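Local coordinates for protein Lic11098 (PDB 4U08) that is of unknown function but folds as a leucine-rich repeat solenoid of a pathogenic spirochaete, regarded as a virulence factor and probably used to bind partner molecules, at residues L229-T240 and N251-L262. Sequence-based numbering, arbitrary orientation.
Sequences LQKLLLNKNKLT and NLQKLKLYENQL
Strands 231-233 and 254-256 run parallel, 4° apart, with Lys231 beside Lys254, Leu232 beside Leu255 and Leu233 beside Lys256. Leu232 is gripped at both ends, its N giving a hydrogen bond to Lys254 O and its O taking one from Lys256 N; Gln230 O receives both Gln253 N and Lys254 N. Leu232 and Leu255 project together into the interior, CD2 of the first 3.9 Å from CD1 of the second. Leu252 joins them: with CG anti to its backbone N (chi1 -160°), it lays CD1 3.9 Å from Leu232 CB and also touches CG of Leu229. Further along, Leu257 CD2 packs against both Leu234 CB and Leu239 CD1, 3.8 Å from the latter. On the other face, Leu233 CD2 lies along the aliphatic part of Lys256, 3.9 Å from its CG.

Beyond the strands the buried amide of Asn260 does the joining. ND2 gives one proton to Leu257 O of its own turn and the other to Leu234 O at 2.9 Å, both acceptors close to the amide plane, while OD1 takes Leu239 N at 3.1 Å on an in-plane lone pair. With both ends engaged, the amide can hardly rotate. Asn237 ND2 meets Leu234 O from the opposite face of that carbonyl, 3.0 Å away, and neither donor sits on a lone pair. This is the recurring asparagine of leucine-rich repeats, whose amide ties the turn after each strand to the coil before. Outside, the Tyr258 ring meets Asn235 CB at its edge, and CE of the extended Lys236 approaches Tyr258 CE1 obliquely at 3.8 Å.

Strands 208-210 and 277-279 flank the pair and repeat its pattern: Asn237 reaches back to Leu211, Asn283 of the next coil reaches back to Leu257 O, and Lys254 forms a salt bridge with Glu277.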
loop_
_atom_site.group_PDB
_atom_site.type_symbol
_atom_site.label_atom_id
_atom_site.label_comp_id
_atom_site.label_asym_id
_atom_site.label_seq_id
_atom_site.Cartn_x
_atom_site.Cartn_y
_atom_site.Cartn_z
ATOM N N LEU A 229 3.115 -0.913 -13.062
ATOM C CA LEU A 229 2.757 -0.154 -11.861
ATOM C C LEU A 229 1.455 0.641 -12.026
ATOM O O LEU A 229 1.321 1.384 -12.988
ATOM C CB LEU A 229 3.907 0.786 -11.416
ATOM C CG LEU A 229 3.839 1.287 -9.953
ATOM C CD1 LEU A 229 4.062 0.148 -8.946
ATOM C CD2 LEU A 229 4.887 2.367 -9.705
ATOM N N GLN A 230 0.532 0.463 -11.087
ATOM C CA GLN A 230 -0.784 1.117 -11.050
ATOM C C GLN A 230 -0.894 2.092 -9.909
ATOM O O GLN A 230 -1.561 3.120 -10.042
ATOM C CB GLN A 230 -1.888 0.065 -10.936
ATOM C CG GLN A 230 -2.087 -0.754 -12.217
ATOM C CD GLN A 230 -2.831 -2.055 -11.975
ATOM O OE1 GLN A 230 -3.789 -2.126 -11.207
ATOM N NE2 GLN A 230 -2.396 -3.124 -12.628
ATOM N N LYS A 231 -0.292 1.766 -8.759
ATOM C CA LYS A 231 -0.378 2.620 -7.580
ATOM C C LYS A 231 1.016 2.827 -6.987
ATOM O O LYS A 231 1.712 1.860 -6.663
ATOM C CB LYS A 231 -1.312 2.022 -6.504
ATOM C CG LYS A 231 -2.779 1.945 -6.940
ATOM C CD LYS A 231 -3.634 1.406 -5.815
ATOM C CE LYS A 231 -5.035 1.142 -6.295
ATOM N NZ LYS A 231 -5.633 -0.013 -5.580
ATOM N N LEU A 232 1.399 4.102 -6.825
ATOM C CA LEU A 232 2.677 4.478 -6.248
ATOM C C LEU A 232 2.392 5.395 -5.060
ATOM O O LEU A 232 1.963 6.541 -5.257
ATOM C CB LEU A 232 3.561 5.146 -7.327
ATOM C CG LEU A 232 4.977 5.632 -6.903
ATOM C CD1 LEU A 232 5.774 4.516 -6.186
ATOM C CD2 LEU A 232 5.755 6.146 -8.102
ATOM N N LEU A 233 2.586 4.878 -3.821
ATOM C CA LEU A 233 2.290 5.661 -2.622
ATOM C C LEU A 233 3.577 6.116 -1.962
ATOM O O LEU A 233 4.298 5.303 -1.371
ATOM C CB LEU A 233 1.410 4.892 -1.639
ATOM C CG LEU A 233 0.148 4.192 -2.180
ATOM C CD1 LEU A 233 -0.703 3.692 -1.018
ATOM C CD2 LEU A 233 -0.713 5.120 -3.085
ATOM N N LEU A 234 3.873 7.409 -2.095
ATOM C CA LEU A 234 5.097 8.044 -1.591
ATOM C C LEU A 234 4.855 9.099 -0.516
ATOM O O LEU A 234 5.746 9.908 -0.240
ATOM C CB LEU A 234 5.894 8.623 -2.757
ATOM C CG LEU A 234 6.583 7.587 -3.653
ATOM C CD1 LEU A 234 6.856 8.149 -5.023
ATOM C CD2 LEU A 234 7.858 7.064 -3.004
ATOM N N ASN A 235 3.673 9.052 0.138
ATOM C CA ASN A 235 3.317 9.997 1.207
ATOM C C ASN A 235 4.371 10.049 2.285
ATOM O O ASN A 235 4.922 9.007 2.658
ATOM C CB ASN A 235 2.035 9.582 1.921
ATOM C CG ASN A 235 0.804 9.476 1.090
ATOM O OD1 ASN A 235 -0.165 8.858 1.520
ATOM N ND2 ASN A 235 0.776 10.134 -0.063
ATOM N N LYS A 236 4.596 11.247 2.840
ATOM C CA LYS A 236 5.481 11.434 3.996
ATOM C C LYS A 236 6.908 10.885 3.779
ATOM O O LYS A 236 7.380 10.041 4.526
ATOM C CB LYS A 236 4.843 10.880 5.277
ATOM C CG LYS A 236 3.608 11.658 5.728
ATOM C CD LYS A 236 2.997 11.079 6.984
ATOM C CE LYS A 236 1.860 11.955 7.464
ATOM N NZ LYS A 236 1.094 11.324 8.568
ATOM N N ASN A 237 7.562 11.368 2.740
ATOM C CA ASN A 237 8.973 11.117 2.468
ATOM C C ASN A 237 9.633 12.511 2.426
ATOM O O ASN A 237 9.011 13.475 2.881
ATOM C CB ASN A 237 9.174 10.316 1.177
ATOM C CG ASN A 237 9.007 8.841 1.410
ATOM O OD1 ASN A 237 9.922 8.168 1.873
ATOM N ND2 ASN A 237 7.840 8.298 1.117
ATOM N N LYS A 238 10.823 12.643 1.839
ATOM C CA LYS A 238 11.559 13.914 1.760
ATOM C C LYS A 238 11.928 14.238 0.327
ATOM O O LYS A 238 12.959 14.862 0.089
ATOM C CB LYS A 238 12.837 13.840 2.632
ATOM C CG LYS A 238 12.580 13.690 4.119
ATOM C CD LYS A 238 13.898 13.537 4.875
ATOM C CE LYS A 238 13.733 13.636 6.378
ATOM N NZ LYS A 238 13.101 12.419 6.962
ATOM N N LEU A 239 11.091 13.814 -0.650
ATOM C CA LEU A 239 11.351 14.052 -2.063
ATOM C C LEU A 239 11.368 15.506 -2.402
ATOM O O LEU A 239 10.431 16.242 -2.077
ATOM C CB LEU A 239 10.361 13.301 -2.984
ATOM C CG LEU A 239 10.280 11.776 -2.791
ATOM C CD1 LEU A 239 9.056 11.206 -3.484
ATOM C CD2 LEU A 239 11.532 11.091 -3.295
ATOM N N THR A 240 12.430 15.905 -3.085
ATOM C CA THR A 240 12.632 17.290 -3.499
ATOM C C THR A 240 12.415 17.414 -4.979
ATOM O O THR A 240 12.079 18.483 -5.469
ATOM C CB THR A 240 14.002 17.816 -2.986
ATOM O OG1 THR A 240 15.013 16.801 -3.111
ATOM C CG2 THR A 240 13.938 18.234 -1.531
ATOM N N ASN A 251 0.842 2.723 -17.051
ATOM C CA ASN A 251 -0.294 2.095 -16.375
ATOM C C ASN A 251 -0.646 2.729 -15.038
ATOM O O ASN A 251 -1.598 2.300 -14.386
ATOM C CB ASN A 251 -0.062 0.574 -16.246
ATOM C CG ASN A 251 -0.201 -0.097 -17.598
ATOM O OD1 ASN A 251 -1.211 0.057 -18.290
ATOM N ND2 ASN A 251 0.857 -0.722 -18.092
ATOM N N LEU A 252 0.139 3.730 -14.617
ATOM C CA LEU A 252 -0.045 4.368 -13.325
ATOM C C LEU A 252 -1.374 5.074 -13.223
ATOM O O LEU A 252 -1.681 5.915 -14.069
ATOM C CB LEU A 252 1.113 5.330 -12.985
ATOM C CG LEU A 252 1.257 5.670 -11.486
ATOM C CD1 LEU A 252 1.675 4.438 -10.631
ATOM C CD2 LEU A 252 2.188 6.844 -11.288
ATOM N N GLN A 253 -2.143 4.722 -12.185
ATOM C CA GLN A 253 -3.490 5.262 -11.938
ATOM C C GLN A 253 -3.490 6.185 -10.777
ATOM O O GLN A 253 -4.295 7.117 -10.750
ATOM C CB GLN A 253 -4.480 4.109 -11.656
ATOM C CG GLN A 253 -4.711 3.219 -12.877
ATOM C CD GLN A 253 -5.590 2.018 -12.603
ATOM O OE1 GLN A 253 -5.703 1.516 -11.480
ATOM N NE2 GLN A 253 -6.197 1.505 -13.651
ATOM N N LYS A 254 -2.669 5.886 -9.751
ATOM C CA LYS A 254 -2.627 6.698 -8.541
ATOM C C LYS A 254 -1.208 7.037 -8.154
ATOM O O LYS A 254 -0.371 6.144 -7.974
ATOM C CB LYS A 254 -3.317 6.002 -7.352
ATOM C CG LYS A 254 -4.816 5.836 -7.485
ATOM C CD LYS A 254 -5.434 5.327 -6.183
ATOM C CE LYS A 254 -6.913 5.035 -6.317
ATOM N NZ LYS A 254 -7.729 6.281 -6.480
ATOM N N LEU A 255 -0.940 8.335 -8.013
ATOM C CA LEU A 255 0.357 8.853 -7.577
ATOM C C LEU A 255 0.090 9.715 -6.342
ATOM O O LEU A 255 -0.557 10.772 -6.440
ATOM C CB LEU A 255 1.039 9.640 -8.701
ATOM C CG LEU A 255 2.415 10.246 -8.394
ATOM C CD1 LEU A 255 3.391 9.176 -7.865
ATOM C CD2 LEU A 255 2.978 10.945 -9.617
ATOM N N LYS A 256 0.503 9.215 -5.173
ATOM C CA LYS A 256 0.274 9.906 -3.898
ATOM C C LYS A 256 1.602 10.423 -3.361
ATOM O O LYS A 256 2.477 9.625 -3.035
ATOM C CB LYS A 256 -0.439 8.986 -2.910
ATOM C CG LYS A 256 -1.907 8.799 -3.278
ATOM C CD LYS A 256 -2.735 8.357 -2.093
ATOM C CE LYS A 256 -4.181 8.155 -2.447
ATOM N NZ LYS A 256 -4.372 6.993 -3.354
ATOM N N LEU A 257 1.772 11.757 -3.351
ATOM C CA LEU A 257 2.996 12.435 -2.952
ATOM C C LEU A 257 2.770 13.429 -1.799
ATOM O O LEU A 257 3.582 14.341 -1.611
ATOM C CB LEU A 257 3.583 13.154 -4.193
ATOM C CG LEU A 257 4.197 12.268 -5.280
ATOM C CD1 LEU A 257 4.248 12.982 -6.599
ATOM C CD2 LEU A 257 5.597 11.822 -4.887
ATOM N N TYR A 258 1.695 13.211 -1.016
ATOM C CA TYR A 258 1.294 14.006 0.138
ATOM C C TYR A 258 2.465 14.158 1.127
ATOM O O TYR A 258 3.147 13.181 1.437
ATOM C CB TYR A 258 0.064 13.364 0.826
ATOM C CG TYR A 258 -0.205 13.831 2.239
ATOM C CD1 TYR A 258 0.035 12.996 3.328
ATOM C CD2 TYR A 258 -0.713 15.111 2.492
ATOM C CE1 TYR A 258 -0.212 13.423 4.635
ATOM C CE2 TYR A 258 -0.960 15.549 3.793
ATOM C CZ TYR A 258 -0.722 14.697 4.862
ATOM O OH TYR A 258 -0.980 15.129 6.145
ATOM N N GLU A 259 2.710 15.389 1.569
ATOM C CA GLU A 259 3.746 15.728 2.541
ATOM C C GLU A 259 5.165 15.331 2.092
ATOM O O GLU A 259 5.854 14.569 2.768
ATOM C CB GLU A 259 3.404 15.181 3.945
ATOM C CG GLU A 259 2.598 16.182 4.760
ATOM C CD GLU A 259 2.493 15.939 6.256
ATOM O OE1 GLU A 259 3.413 15.316 6.837
ATOM O OE2 GLU A 259 1.507 16.425 6.859
ATOM N N ASN A 260 5.571 15.819 0.933
ATOM C CA ASN A 260 6.939 15.695 0.466
ATOM C C ASN A 260 7.481 17.132 0.425
ATOM O O ASN A 260 6.868 18.023 1.031
ATOM C CB ASN A 260 7.054 14.938 -0.864
ATOM C CG ASN A 260 7.127 13.445 -0.639
ATOM O OD1 ASN A 260 8.186 12.910 -0.339
ATOM N ND2 ASN A 260 5.996 12.752 -0.671
ATOM N N GLN A 261 8.567 17.381 -0.271
ATOM C CA GLN A 261 9.124 18.729 -0.301
ATOM C C GLN A 261 9.350 19.132 -1.734
ATOM O O GLN A 261 10.320 19.814 -2.051
ATOM C CB GLN A 261 10.406 18.813 0.569
ATOM C CG GLN A 261 10.255 18.232 1.990
ATOM C CD GLN A 261 11.531 18.151 2.823
ATOM O OE1 GLN A 261 11.482 17.863 4.031
ATOM N NE2 GLN A 261 12.699 18.399 2.221
ATOM N N LEU A 262 8.434 18.697 -2.636
ATOM C CA LEU A 262 8.533 18.981 -4.071
ATOM C C LEU A 262 8.345 20.447 -4.377
ATOM O O LEU A 262 7.422 21.043 -3.859
ATOM C CB LEU A 262 7.500 18.153 -4.892
ATOM C CG LEU A 262 7.667 16.634 -4.819
ATOM C CD1 LEU A 262 6.450 15.943 -5.401
ATOM C CD2 LEU A 262 8.924 16.207 -5.577
HETATM O O HOH W 1 2.998 1.933 -15.099
#